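Local atomic coordinates of phospholipase C-beta (PLC-beta) (Sepia officinalis, PDB entry 3QR0), a protein that belongs to the phospholipase C-beta family, in which a PH domain, EF-hand modules and a C2 domain surround a calcium-bearing TIM-barrel core made from X and Y regions. Residues S352-I355 and Y356-L360; I381-G384 and F385-C388; E615-G618 and C619-Y622; S134-V137 and F138-Y142; L428-Y431 and C432-F436. One frame throughout, in Å; residues are numbered along the deposited sequence.

Interaction 1 (S352-I355 and Y356-L360)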
loop_
_atom_site.group_PDB
_atom_site.type_symbol
_atom_site.label_atom_id
_atom_site.label_comp_id
_atom_site.label_asym_id
_atom_site.label_seq_id
_atom_site.Cartn_x
_atom_site.Cartn_y
_atom_site.Cartn_z
ATOM N N SER A 352 -5.743 8.948 19.068
ATOM C CA SER A 352 -4.811 9.863 18.398
ATOM C C SER A 352 -5.515 10.747 17.371
ATOM O O SER A 352 -6.508 10.338 16.764
ATOM C CB SER A 352 -3.714 9.038 17.705
ATOM O OG SER A 352 -2.890 9.821 16.851
ATOM N N VAL A 353 -4.991 11.957 17.178
ATOM C CA VAL A 353 -5.405 12.801 16.063
ATOM C C VAL A 353 -4.553 12.511 14.830
ATOM O O VAL A 353 -5.078 12.375 13.720
ATOM C CB VAL A 353 -5.294 14.297 16.402
ATOM C CG1 VAL A 353 -5.733 15.141 15.205
ATOM C CG2 VAL A 353 -6.123 14.629 17.642
ATOM N N GLU A 354 -3.241 12.418 15.023
ATOM C CA GLU A 354 -2.306 12.193 13.910
ATOM C C GLU A 354 -2.597 10.927 13.101
ATOM O O GLU A 354 -2.361 10.899 11.890
ATOM C CB GLU A 354 -0.862 12.168 14.431
ATOM C CG GLU A 354 0.224 11.960 13.363
ATOM C CD GLU A 354 0.250 13.040 12.283
ATOM O OE1 GLU A 354 0.033 14.233 12.591
ATOM O OE2 GLU A 354 0.511 12.686 11.113
ATOM N N ILE A 355 -3.114 9.886 13.759
ATOM C CA ILE A 355 -3.485 8.652 13.054
ATOM C C ILE A 355 -4.477 8.911 11.911
ATOM O O ILE A 355 -4.430 8.227 10.890
ATOM C CB ILE A 355 -4.031 7.563 14.038
ATOM C CG1 ILE A 355 -4.182 6.201 13.344
ATOM C CG2 ILE A 355 -5.357 7.995 14.650
ATOM C CD1 ILE A 355 -2.907 5.664 12.716
ATOM N N TYR A 356 -5.360 9.900 12.063
ATOM C CA TYR A 356 -6.287 10.258 10.981
ATOM C C TYR A 356 -5.555 10.755 9.741
ATOM O O TYR A 356 -5.898 10.381 8.622
ATOM C CB TYR A 356 -7.328 11.284 11.438
ATOM C CG TYR A 356 -8.428 10.662 12.263
ATOM C CD1 TYR A 356 -9.576 10.145 11.660
ATOM C CD2 TYR A 356 -8.310 10.569 13.644
ATOM C CE1 TYR A 356 -10.580 9.557 12.421
ATOM C CE2 TYR A 356 -9.308 9.991 14.411
ATOM C CZ TYR A 356 -10.434 9.485 13.801
ATOM O OH TYR A 356 -11.408 8.910 14.582
ATOM N N ARG A 357 -4.536 11.587 9.940
ATOM C CA ARG A 357 -3.724 12.057 8.829
ATOM C C ARG A 357 -3.024 10.855 8.194
ATOM O O ARG A 357 -3.053 10.691 6.982
ATOM C CB ARG A 357 -2.694 13.094 9.297
ATOM C CG ARG A 357 -3.294 14.336 9.919
ATOM C CD ARG A 357 -2.255 15.428 10.154
ATOM N NE ARG A 357 -2.833 16.551 10.890
ATOM C CZ ARG A 357 -2.859 16.689 12.220
ATOM N NH1 ARG A 357 -2.309 15.791 13.028
ATOM N NH2 ARG A 357 -3.432 17.758 12.750
ATOM N N GLN A 358 -2.426 9.991 9.016
ATOM C CA GLN A 358 -1.666 8.856 8.483
ATOM C C GLN A 358 -2.534 7.882 7.695
ATOM O O GLN A 358 -2.112 7.388 6.647
ATOM C CB GLN A 358 -0.911 8.112 9.591
ATOM C CG GLN A 358 0.216 8.918 10.220
ATOM C CD GLN A 358 1.243 9.394 9.213
ATOM O OE1 GLN A 358 1.665 8.639 8.335
ATOM N NE2 GLN A 358 1.660 10.653 9.339
ATOM N N VAL A 359 -3.736 7.605 8.190
ATOM C CA VAL A 359 -4.647 6.687 7.496
ATOM C C VAL A 359 -5.091 7.254 6.144
ATOM O O VAL A 359 -5.113 6.534 5.135
ATOM C CB VAL A 359 -5.854 6.310 8.392
ATOM C CG1 VAL A 359 -6.930 5.591 7.593
ATOM C CG2 VAL A 359 -5.377 5.441 9.556
ATOM N N LEU A 360 -5.397 8.553 6.110
ATOM C CA LEU A 360 -5.787 9.219 4.863
ATOM C C LEU A 360 -4.638 9.259 3.849
ATOM O O LEU A 360 -4.866 9.228 2.638
ATOM C CB LEU A 360 -6.310 10.633 5.147
ATOM C CG LEU A 360 -7.716 10.680 5.762
ATOM C CD1 LEU A 360 -7.997 12.031 6.396
ATOM C CD2 LEU A 360 -8.774 10.344 4.712
#

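Interaction 2 (I381-G384 and F385-C388)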
loop_
_atom_site.group_PDB
_atom_site.type_symbol
_atom_site.label_atom_id
_atom_site.label_comp_id
_atom_site.label_asym_id
_atom_site.label_seq_id
_atom_site.Cartn_x
_atom_site.Cartn_y
_atom_site.Cartn_z
ATOM N N ILE A 381 -13.501 12.088 21.038
ATOM C CA ILE A 381 -13.471 10.795 20.361
ATOM C C ILE A 381 -12.706 9.804 21.224
ATOM O O ILE A 381 -11.601 10.094 21.689
ATOM C CB ILE A 381 -12.821 10.900 18.975
ATOM C CG1 ILE A 381 -13.741 11.678 18.030
ATOM C CG2 ILE A 381 -12.514 9.505 18.401
ATOM C CD1 ILE A 381 -13.138 11.947 16.651
ATOM N N THR A 382 -13.307 8.638 21.444
ATOM C CA THR A 382 -12.696 7.586 22.247
ATOM C C THR A 382 -13.500 6.298 22.099
ATOM O O THR A 382 -14.584 6.302 21.505
ATOM C CB THR A 382 -12.620 7.980 23.752
ATOM O OG1 THR A 382 -11.759 7.070 24.447
ATOM C CG2 THR A 382 -14.004 7.975 24.408
ATOM N N HIS A 383 -12.968 5.200 22.630
ATOM C CA HIS A 383 -13.716 3.948 22.700
ATOM C C HIS A 383 -14.446 3.920 24.039
ATOM O O HIS A 383 -13.827 3.777 25.094
ATOM C CB HIS A 383 -12.788 2.734 22.543
ATOM C CG HIS A 383 -13.502 1.458 22.211
ATOM N ND1 HIS A 383 -12.869 0.233 22.197
ATOM C CD2 HIS A 383 -14.794 1.215 21.877
ATOM C CE1 HIS A 383 -13.737 -0.708 21.870
ATOM N NE2 HIS A 383 -14.915 -0.140 21.670
ATOM N N GLY A 384 -15.765 4.081 23.989
ATOM C CA GLY A 384 -16.574 4.199 25.195
ATOM C C GLY A 384 -16.501 3.009 26.137
ATOM O O GLY A 384 -16.393 1.864 25.697
ATOM N N PHE A 385 -16.563 3.305 27.434
ATOM C CA PHE A 385 -16.519 2.312 28.512
ATOM C C PHE A 385 -15.234 1.472 28.539
ATOM O O PHE A 385 -15.242 0.330 29.006
ATOM C CB PHE A 385 -17.757 1.412 28.477
ATOM C CG PHE A 385 -19.055 2.171 28.491
ATOM C CD1 PHE A 385 -19.612 2.588 29.689
ATOM C CD2 PHE A 385 -19.720 2.461 27.309
ATOM C CE1 PHE A 385 -20.821 3.292 29.708
ATOM C CE2 PHE A 385 -20.923 3.165 27.319
ATOM C CZ PHE A 385 -21.469 3.579 28.517
ATOM N N THR A 386 -14.131 2.055 28.073
ATOM C CA THR A 386 -12.826 1.395 28.137
ATOM C C THR A 386 -11.826 2.323 28.817
ATOM O O THR A 386 -12.183 3.420 29.230
ATOM C CB THR A 386 -12.287 1.042 26.741
ATOM O OG1 THR A 386 -11.902 2.247 26.069
ATOM C CG2 THR A 386 -13.331 0.274 25.915
ATOM N N MET A 387 -10.572 1.886 28.916
ATOM C CA MET A 387 -9.512 2.728 29.465
ATOM C C MET A 387 -8.699 3.454 28.387
ATOM O O MET A 387 -7.618 3.975 28.672
ATOM C CB MET A 387 -8.590 1.883 30.349
ATOM C CG MET A 387 -9.304 1.280 31.559
ATOM S SD MET A 387 -10.037 2.528 32.633
ATOM C CE MET A 387 -8.567 3.263 33.360
ATOM N N CYS A 388 -9.212 3.498 27.157
ATOM C CA CYS A 388 -8.546 4.244 26.094
ATOM C C CYS A 388 -8.524 5.738 26.418
ATOM O O CYS A 388 -9.420 6.252 27.089
ATOM C CB CYS A 388 -9.231 4.015 24.744
ATOM S SG CYS A 388 -9.013 2.349 24.066
#

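Interaction 3 (E615-G618 and C619-Y622)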
loop_
_atom_site.group_PDB
_atom_site.type_symbol
_atom_site.label_atom_id
_atom_site.label_comp_id
_atom_site.label_asym_id
_atom_site.label_seq_id
_atom_site.Cartn_x
_atom_site.Cartn_y
_atom_site.Cartn_z
ATOM N N GLU A 615 -2.881 -0.045 -3.490
ATOM C CA GLU A 615 -1.829 0.717 -4.152
ATOM C C GLU A 615 -2.225 1.000 -5.597
ATOM O O GLU A 615 -1.876 2.041 -6.150
ATOM C CB GLU A 615 -0.494 -0.033 -4.148
ATOM C CG GLU A 615 0.647 0.828 -4.687
ATOM C CD GLU A 615 1.970 0.117 -4.761
ATOM O OE1 GLU A 615 1.994 -1.134 -4.810
ATOM O OE2 GLU A 615 3.000 0.825 -4.762
ATOM N N TYR A 616 -2.961 0.066 -6.195
ATOM C CA TYR A 616 -3.355 0.168 -7.597
ATOM C C TYR A 616 -4.474 1.193 -7.804
ATOM O O TYR A 616 -5.054 1.702 -6.847
ATOM C CB TYR A 616 -3.719 -1.220 -8.146
ATOM C CG TYR A 616 -2.496 -2.101 -8.278
ATOM C CD1 TYR A 616 -1.721 -2.065 -9.427
ATOM C CD2 TYR A 616 -2.094 -2.938 -7.240
ATOM C CE1 TYR A 616 -0.587 -2.849 -9.557
ATOM C CE2 TYR A 616 -0.960 -3.728 -7.360
ATOM C CZ TYR A 616 -0.210 -3.673 -8.525
ATOM O OH TYR A 616 0.915 -4.445 -8.671
ATOM N N ASN A 617 -4.737 1.509 -9.071
ATOM C CA ASN A 617 -5.625 2.602 -9.451
ATOM C C ASN A 617 -5.210 3.930 -8.799
ATOM O O ASN A 617 -6.024 4.631 -8.200
ATOM C CB ASN A 617 -7.089 2.265 -9.159
ATOM C CG ASN A 617 -8.054 3.127 -9.961
ATOM O OD1 ASN A 617 -7.818 3.405 -11.141
ATOM N ND2 ASN A 617 -9.142 3.560 -9.324
ATOM N N GLY A 618 -3.925 4.247 -8.928
ATOM C CA GLY A 618 -3.378 5.535 -8.498
ATOM C C GLY A 618 -3.334 5.754 -7.002
ATOM O O GLY A 618 -3.222 6.890 -6.546
ATOM N N CYS A 619 -3.406 4.671 -6.232
ATOM C CA CYS A 619 -3.572 4.760 -4.783
ATOM C C CYS A 619 -4.745 5.691 -4.416
ATOM O O CYS A 619 -4.693 6.437 -3.436
ATOM C CB CYS A 619 -2.264 5.205 -4.120
ATOM S SG CYS A 619 -2.134 4.713 -2.384
ATOM N N SER A 620 -5.807 5.616 -5.210
ATOM C CA SER A 620 -6.991 6.463 -5.032
ATOM C C SER A 620 -7.888 6.009 -3.882
ATOM O O SER A 620 -8.739 6.768 -3.418
ATOM C CB SER A 620 -7.817 6.458 -6.312
ATOM O OG SER A 620 -8.292 5.149 -6.592
ATOM N N GLY A 621 -7.718 4.759 -3.454
ATOM C CA GLY A 621 -8.590 4.157 -2.453
ATOM C C GLY A 621 -9.866 3.571 -3.038
ATOM O O GLY A 621 -10.741 3.146 -2.289
ATOM N N TYR A 622 -9.968 3.550 -4.370
ATOM C CA TYR A 622 -11.111 2.968 -5.079
ATOM C C TYR A 622 -10.655 1.932 -6.095
ATOM O O TYR A 622 -9.778 2.209 -6.907
ATOM C CB TYR A 622 -11.898 4.062 -5.806
ATOM C CG TYR A 622 -12.750 4.882 -4.883
ATOM C CD1 TYR A 622 -12.193 5.891 -4.102
ATOM C CD2 TYR A 622 -14.117 4.642 -4.777
ATOM C CE1 TYR A 622 -12.984 6.639 -3.238
ATOM C CE2 TYR A 622 -14.903 5.371 -3.925
ATOM C CZ TYR A 622 -14.337 6.371 -3.157
ATOM O OH TYR A 622 -15.132 7.092 -2.306
HETATM O O HOH W 1 -6.625 2.442 -4.681
#

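Interaction 4 (S134-V137 and F138-Y142)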
loop_
_atom_site.group_PDB
_atom_site.type_symbol
_atom_site.label_atom_id
_atom_site.label_comp_id
_atom_site.label_asym_id
_atom_site.label_seq_id
_atom_site.Cartn_x
_atom_site.Cartn_y
_atom_site.Cartn_z
ATOM N N SER A 134 7.888 21.616 0.585
ATOM C CA SER A 134 6.780 20.782 1.038
ATOM C C SER A 134 6.054 20.112 -0.127
ATOM O O SER A 134 5.752 18.922 -0.070
ATOM C CB SER A 134 5.787 21.607 1.860
ATOM O OG SER A 134 4.893 20.754 2.556
ATOM N N GLU A 135 5.785 20.875 -1.185
ATOM C CA GLU A 135 5.102 20.333 -2.358
ATOM C C GLU A 135 5.975 19.347 -3.127
ATOM O O GLU A 135 5.499 18.305 -3.563
ATOM C CB GLU A 135 4.642 21.455 -3.285
ATOM C CG GLU A 135 3.540 22.295 -2.673
ATOM C CD GLU A 135 3.142 23.472 -3.534
ATOM O OE1 GLU A 135 4.042 24.154 -4.077
ATOM O OE2 GLU A 135 1.922 23.724 -3.653
ATOM N N GLU A 136 7.251 19.675 -3.281
ATOM C CA GLU A 136 8.161 18.832 -4.055
ATOM C C GLU A 136 8.455 17.519 -3.345
ATOM O O GLU A 136 8.315 16.448 -3.938
ATOM C CB GLU A 136 9.467 19.575 -4.360
ATOM C CG GLU A 136 9.327 20.676 -5.409
ATOM C CD GLU A 136 8.879 20.165 -6.770
ATOM O OE1 GLU A 136 9.320 19.070 -7.182
ATOM O OE2 GLU A 136 8.087 20.874 -7.435
ATOM N N VAL A 137 8.850 17.602 -2.076
ATOM C CA VAL A 137 9.217 16.410 -1.313
ATOM C C VAL A 137 8.032 15.453 -1.144
ATOM O O VAL A 137 8.204 14.239 -1.239
ATOM C CB VAL A 137 9.812 16.776 0.059
ATOM C CG1 VAL A 137 10.015 15.528 0.912
ATOM C CG2 VAL A 137 11.126 17.511 -0.128
ATOM N N PHE A 138 6.837 15.995 -0.910
ATOM C CA PHE A 138 5.651 15.154 -0.809
ATOM C C PHE A 138 5.448 14.365 -2.108
ATOM O O PHE A 138 5.227 13.156 -2.070
ATOM C CB PHE A 138 4.397 15.971 -0.487
ATOM C CG PHE A 138 3.203 15.120 -0.154
ATOM C CD1 PHE A 138 2.974 14.709 1.154
ATOM C CD2 PHE A 138 2.325 14.706 -1.147
ATOM C CE1 PHE A 138 1.879 13.899 1.475
ATOM C CE2 PHE A 138 1.227 13.896 -0.840
ATOM C CZ PHE A 138 1.003 13.497 0.480
ATOM N N SER A 139 5.540 15.048 -3.249
ATOM C CA SER A 139 5.361 14.384 -4.540
ATOM C C SER A 139 6.389 13.264 -4.755
ATOM O O SER A 139 6.049 12.240 -5.333
ATOM C CB SER A 139 5.368 15.389 -5.710
ATOM O OG SER A 139 6.671 15.879 -5.978
ATOM N N TYR A 140 7.621 13.434 -4.267
ATOM C CA TYR A 140 8.649 12.392 -4.421
ATOM C C TYR A 140 8.384 11.193 -3.521
ATOM O O TYR A 140 8.654 10.062 -3.914
ATOM C CB TYR A 140 10.072 12.897 -4.122
ATOM C CG TYR A 140 10.462 14.204 -4.763
ATOM C CD1 TYR A 140 10.014 14.560 -6.036
ATOM C CD2 TYR A 140 11.315 15.074 -4.106
ATOM C CE1 TYR A 140 10.388 15.783 -6.608
ATOM C CE2 TYR A 140 11.693 16.276 -4.664
ATOM C CZ TYR A 140 11.233 16.630 -5.908
ATOM O OH TYR A 140 11.624 17.843 -6.432
ATOM N N ALA A 141 7.882 11.454 -2.313
ATOM C CA ALA A 141 7.580 10.402 -1.348
ATOM C C ALA A 141 6.396 9.555 -1.782
ATOM O O ALA A 141 6.320 8.383 -1.417
ATOM C CB ALA A 141 7.308 10.996 0.042
ATOM N N TYR A 142 5.466 10.153 -2.533
ATOM C CA TYR A 142 4.279 9.437 -3.011
ATOM C C TYR A 142 4.309 9.164 -4.511
ATOM O O TYR A 142 3.279 8.905 -5.121
ATOM C CB TYR A 142 3.007 10.188 -2.590
ATOM C CG TYR A 142 2.778 10.013 -1.112
ATOM C CD1 TYR A 142 1.965 8.997 -0.635
ATOM C CD2 TYR A 142 3.446 10.803 -0.192
ATOM C CE1 TYR A 142 1.783 8.802 0.731
ATOM C CE2 TYR A 142 3.280 10.613 1.177
ATOM C CZ TYR A 142 2.445 9.614 1.630
ATOM O OH TYR A 142 2.277 9.423 2.982
HETATM O O HOH W 2 7.426 17.669 -8.585
#

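Interaction 5 (L428-Y431 and C432-F436)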
loop_
_atom_site.group_PDB
_atom_site.type_symbol
_atom_site.label_atom_id
_atom_site.label_comp_id
_atom_site.label_asym_id
_atom_site.label_seq_id
_atom_site.Cartn_x
_atom_site.Cartn_y
_atom_site.Cartn_z
ATOM N N LEU A 428 -20.577 19.085 17.029
ATOM C CA LEU A 428 -20.070 18.179 15.990
ATOM C C LEU A 428 -20.369 18.753 14.611
ATOM O O LEU A 428 -19.473 18.881 13.777
ATOM C CB LEU A 428 -20.698 16.784 16.083
ATOM C CG LEU A 428 -20.466 15.911 17.316
ATOM C CD1 LEU A 428 -21.243 14.610 17.176
ATOM C CD2 LEU A 428 -18.994 15.632 17.548
ATOM N N ALA A 429 -21.636 19.096 14.386
ATOM C CA ALA A 429 -22.087 19.646 13.105
ATOM C C ALA A 429 -21.391 20.959 12.791
ATOM O O ALA A 429 -20.960 21.183 11.661
ATOM C CB ALA A 429 -23.599 19.844 13.111
ATOM N N GLN A 430 -21.277 21.818 13.800
ATOM C CA GLN A 430 -20.613 23.109 13.648
ATOM C C GLN A 430 -19.158 22.941 13.218
ATOM O O GLN A 430 -18.711 23.592 12.275
ATOM C CB GLN A 430 -20.679 23.904 14.954
ATOM C CG GLN A 430 -20.026 25.271 14.875
ATOM C CD GLN A 430 -20.051 26.011 16.199
ATOM O OE1 GLN A 430 -20.977 25.860 16.999
ATOM N NE2 GLN A 430 -19.030 26.824 16.432
ATOM N N TYR A 431 -18.429 22.061 13.902
ATOM C CA TYR A 431 -17.003 21.863 13.610
ATOM C C TYR A 431 -16.767 21.162 12.272
ATOM O O TYR A 431 -15.760 21.420 11.613
ATOM C CB TYR A 431 -16.288 21.127 14.752
ATOM C CG TYR A 431 -16.366 21.824 16.101
ATOM C CD1 TYR A 431 -16.250 23.210 16.209
ATOM C CD2 TYR A 431 -16.546 21.093 17.269
ATOM C CE1 TYR A 431 -16.326 23.841 17.438
ATOM C CE2 TYR A 431 -16.618 21.711 18.503
ATOM C CZ TYR A 431 -16.508 23.085 18.585
ATOM O OH TYR A 431 -16.588 23.705 19.810
ATOM N N CYS A 432 -17.687 20.284 11.868
ATOM C CA CYS A 432 -17.643 19.713 10.519
ATOM C C CYS A 432 -17.738 20.832 9.488
ATOM O O CYS A 432 -16.946 20.889 8.552
ATOM C CB CYS A 432 -18.783 18.721 10.281
ATOM S SG CYS A 432 -18.551 17.115 11.068
ATOM N N ASN A 433 -18.712 21.718 9.669
ATOM C CA ASN A 433 -18.905 22.836 8.747
ATOM C C ASN A 433 -17.676 23.737 8.684
ATOM O O ASN A 433 -17.188 24.063 7.599
ATOM C CB ASN A 433 -20.148 23.647 9.129
ATOM C CG ASN A 433 -21.440 22.946 8.746
ATOM O OD1 ASN A 433 -21.654 22.614 7.581
ATOM N ND2 ASN A 433 -22.313 22.727 9.722
ATOM N N GLU A 434 -17.166 24.114 9.850
ATOM C CA GLU A 434 -16.035 25.033 9.925
ATOM C C GLU A 434 -14.728 24.398 9.447
ATOM O O GLU A 434 -13.931 25.059 8.787
ATOM C CB GLU A 434 -15.886 25.583 11.347
ATOM C CG GLU A 434 -17.034 26.519 11.737
ATOM C CD GLU A 434 -16.995 26.964 13.194
ATOM O OE1 GLU A 434 -16.071 26.563 13.934
ATOM O OE2 GLU A 434 -17.904 27.719 13.596
ATOM N N ALA A 435 -14.518 23.122 9.770
ATOM C CA ALA A 435 -13.290 22.429 9.382
ATOM C C ALA A 435 -13.262 22.087 7.894
ATOM O O ALA A 435 -12.234 22.275 7.234
ATOM C CB ALA A 435 -13.100 21.166 10.216
ATOM N N PHE A 436 -14.382 21.588 7.370
ATOM C CA PHE A 436 -14.430 21.067 6.002
ATOM C C PHE A 436 -14.819 22.092 4.949
ATOM O O PHE A 436 -14.391 21.976 3.802
ATOM C CB PHE A 436 -15.401 19.884 5.896
ATOM C CG PHE A 436 -15.084 18.734 6.815
ATOM C CD1 PHE A 436 -13.773 18.356 7.071
ATOM C CD2 PHE A 436 -16.110 18.007 7.406
ATOM C CE1 PHE A 436 -13.494 17.288 7.915
ATOM C CE2 PHE A 436 -15.832 16.933 8.249
ATOM C CZ PHE A 436 -14.530 16.580 8.505
#

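Interaction 1 (S352-I355 and Y356-L360)
This is a local contact round the opening turn of a short helix of the TIM-barrel core, where Glu354 reaches forward to Arg357 and Gln358. The Glu354 chain leaves with CG anti to its N and then bends at CG (chi2 60°), which folds the carboxylate back alongside the next turn, so that each oxygen meets a different residue. OE1 of Glu354 forms a salt bridge with Arg357 NH1 at 2.8 Å; the nitrogen comes from above the carboxylate plane and the N-H is well off straight, at 136°. The second oxygen is better aligned: Gln358 NE2 donates to the anti lone pair of Glu354 OE2 over 2.9 Å at 165°, with the oxygen close to the plane of the amide. Both charges have further partners, since OE2 also pairs with Arg74 of the PH domain and Arg357 NE with Glu402.

On the other flank the contact is apolar. CD1 of Ile355 lies 4.0 Å from Val359 CG2, and CG2 of Ile355 is equally 4.0 Å from Tyr356 CD2. The tyrosine edge lies near Val353 O, which accepts from Tyr356 N at 3.0 Å, while its OH reaches Glu368 O, the backbone of a calcium ligand. Tyr356 thus belongs to the surroundings of the metal site, not to its first shell. Upstream, Ser352 OG accepts from Ile355 N at 3.1 Å. A serine hydroxyl taking up an N-H of the first turn in this way is the capping bond typical of a helix N-terminus.

Interaction 2 (I381-G384 and F385-C388)
Thr386 places OG1 between its own N and carbonyl carbon (chi1 71°), which turns the hydroxyl to the His383 carbonyl, while His383 swings its ring anti to the backbone N (chi1 -163°) and so sets it against Thr386 CG2. The setting is a type II beta turn from His383 to Thr386, in the loop between strands 380-381 and 391-392. Its closing backbone bond, Thr386 N to His383 O, is weak at 3.5 Å. The hydroxyl makes up for this: Thr386 OG1 donates to the same His383 O over 2.6 Å, approaching tilted from the carbonyl plane.

OG1 also accepts from Cys388 N at 3.2 Å, an ST turn, so one hydroxyl links the end of the beta turn to the chain beyond it. Meanwhile Thr386 CG2 lies over one face of the imidazole, offset toward the rim, in a CH-pi contact 4.0 Å from the ring centroid and 23° off the normal. The ring is held from elsewhere too, by the bond of His383 ND1 to Gln346 O, and the His383 side chain comes within about 6 Å of the calcium ion (nearest atoms). Beside the ring's root, Cys388 SG lies 4.1 Å from His383 CB.

Interaction 3 (E615-G618 and C619-Y622)
Asn617 and Ser620 lie with their polar ends beside each other, and each looks to backbone on the far side of the turn. CG of Asn617 stands anti to its N (chi1 -160°), which carries the amide across to Tyr622: ND2 donates to Tyr622 O over 2.8 Å at 157°, with the acceptor near the plane of the amide. The other end of that amide, OD1, accepts from Ala323 N, so the group is fixed at both ends and its rotation is set. Ser620 OG is aimed the opposite way along the chain, donating to Asn617 O at 2.8 Å in the carbonyl plane.

Asn617 O takes a second bond from Ser620 N, 3.2 Å away and above that plane. The serine oxygen in turn accepts from Tyr622 N at 3.2 Å, an ST turn that leads the loop from helix 605-613 into strand 622-624, probably a barrel strand. The chain can double back here because Asn617, Gly618 and Cys619 all adopt positive phi, in the left-handed helical region. Two weak bonds from Cys619 N, to Glu615 O and Tyr616 O, span the first half of the bend. A water then joins the halves, donating to Tyr616 O and accepting from Gly621 N, each at 2.8 Å.

Interaction 4 (S134-V137 and F138-Y142)
Tyr140 lays its ring over the carbonyl of Glu136, one helical turn earlier: Glu136 O stands 3.1 Å above the ring plane of Tyr140, over the centre. With CG beside its own N (chi1 -47°), the ring runs back along the helix instead of outward. The same oxygen is held by two donors, Tyr140 N at 3.1 Å in the carbonyl plane and Ser139 OG at 2.7 Å, so this carbonyl carries two bonds as well as an aromatic cover.

Glu136 bends at CG, which brings its carboxylate to the phenol end, the carboxylate and ring planes standing 54° apart. Tyr140 OH and Glu136 OE1 are 2.7 Å apart, yet the bond counts as weak. A water bridges the carboxylate to the serine, donating to Glu136 OE1 at 2.7 Å and to Ser139 OG at 3.3 Å.

Just past the helix end, Tyr142 CD2 lies 3.7 Å above the centre of the Phe138 ring, and each ring has a cation-pi partner, Lys406 for Phe138 and Arg756 for Tyr142. Tyr140 packs on Leu22 of helix 20-24, whereas Phe138 and Ala141 pack on strand 70-75. This tyrosine ring over the carbonyl of the residue four positions earlier belongs to the last turns of helix 127-141, the C-terminal helix characteristic of the PH fold.

Interaction 5 (L428-Y431 and C432-F436)
Gln430 and Glu434 run side by side along the outside of helix 422-436, both chains extended beyond CG and pointing the same way. Gln430 NE2 donates to Glu434 OE2 over 3.2 Å, with an N-H angle of 141°. The geometry is not that of a flat pair: the nitrogen comes from above the carboxylate plane, the oxygen is tilted from the amide plane, and the two planes are 64° apart. CG of Gln430 also lies 3.5 Å from Glu434 OE2, so the carboxylate rests against the aliphatic part of the glutamine as well as its tip.

The other oxygen, Glu434 OE1, lies at the edge of the Tyr431 ring, near its plane, 4.1 Å from CD1. The phenol end is tied elsewhere, through Tyr431 OH to Glu378 OE1, which fixes the ring that Glu434 adjoins. The carboxylate side chain itself also touches Tyr398 of helix 393-403.

Behind these side chains the backbone sets the spacing. Glu434 N donates to Gln430 O at 2.9 Å and Ala435 N to Tyr431 O at 2.8 Å, regular i to i+4 bonds that place Gln430 and Glu434 one turn apart.

The opposite side of the helix is apolar: Cys432 packs on Phe416 and Phe436 on Leu414 in strand 412-418, and Leu428 reaches Met514 of helix 512-515. An amphipathic helix of this kind, lying on the strand before it and leading toward the parallel strand 466-469, is typical of the beta-alpha-beta crossovers of a TIM barrel.

In the fold
Along the chain the order is interaction 4, 1, 2, 5 and 3. Interactions 1, 2 and 5 fall in the X region, on or beside one mixed sheet containing strands 366-372 and 412-418, which supply calcium ligands Glu368, Asp370 and Glu417; interaction 3 is in the Y region and interaction 4 in the PH domain. Interactions 1 and 2 have centres 17 Å apart and touch, Tyr356 OH lying 4.0 Å from Ile381 CG2. Interactions 1 and 4 come within about 5 Å (nearest atoms), where the helix 354-361 meets the PH domain. Interactions 2 and 4 are 36 Å apart between centres, so the set reaches from the metal surroundings to the interface with the PH domain.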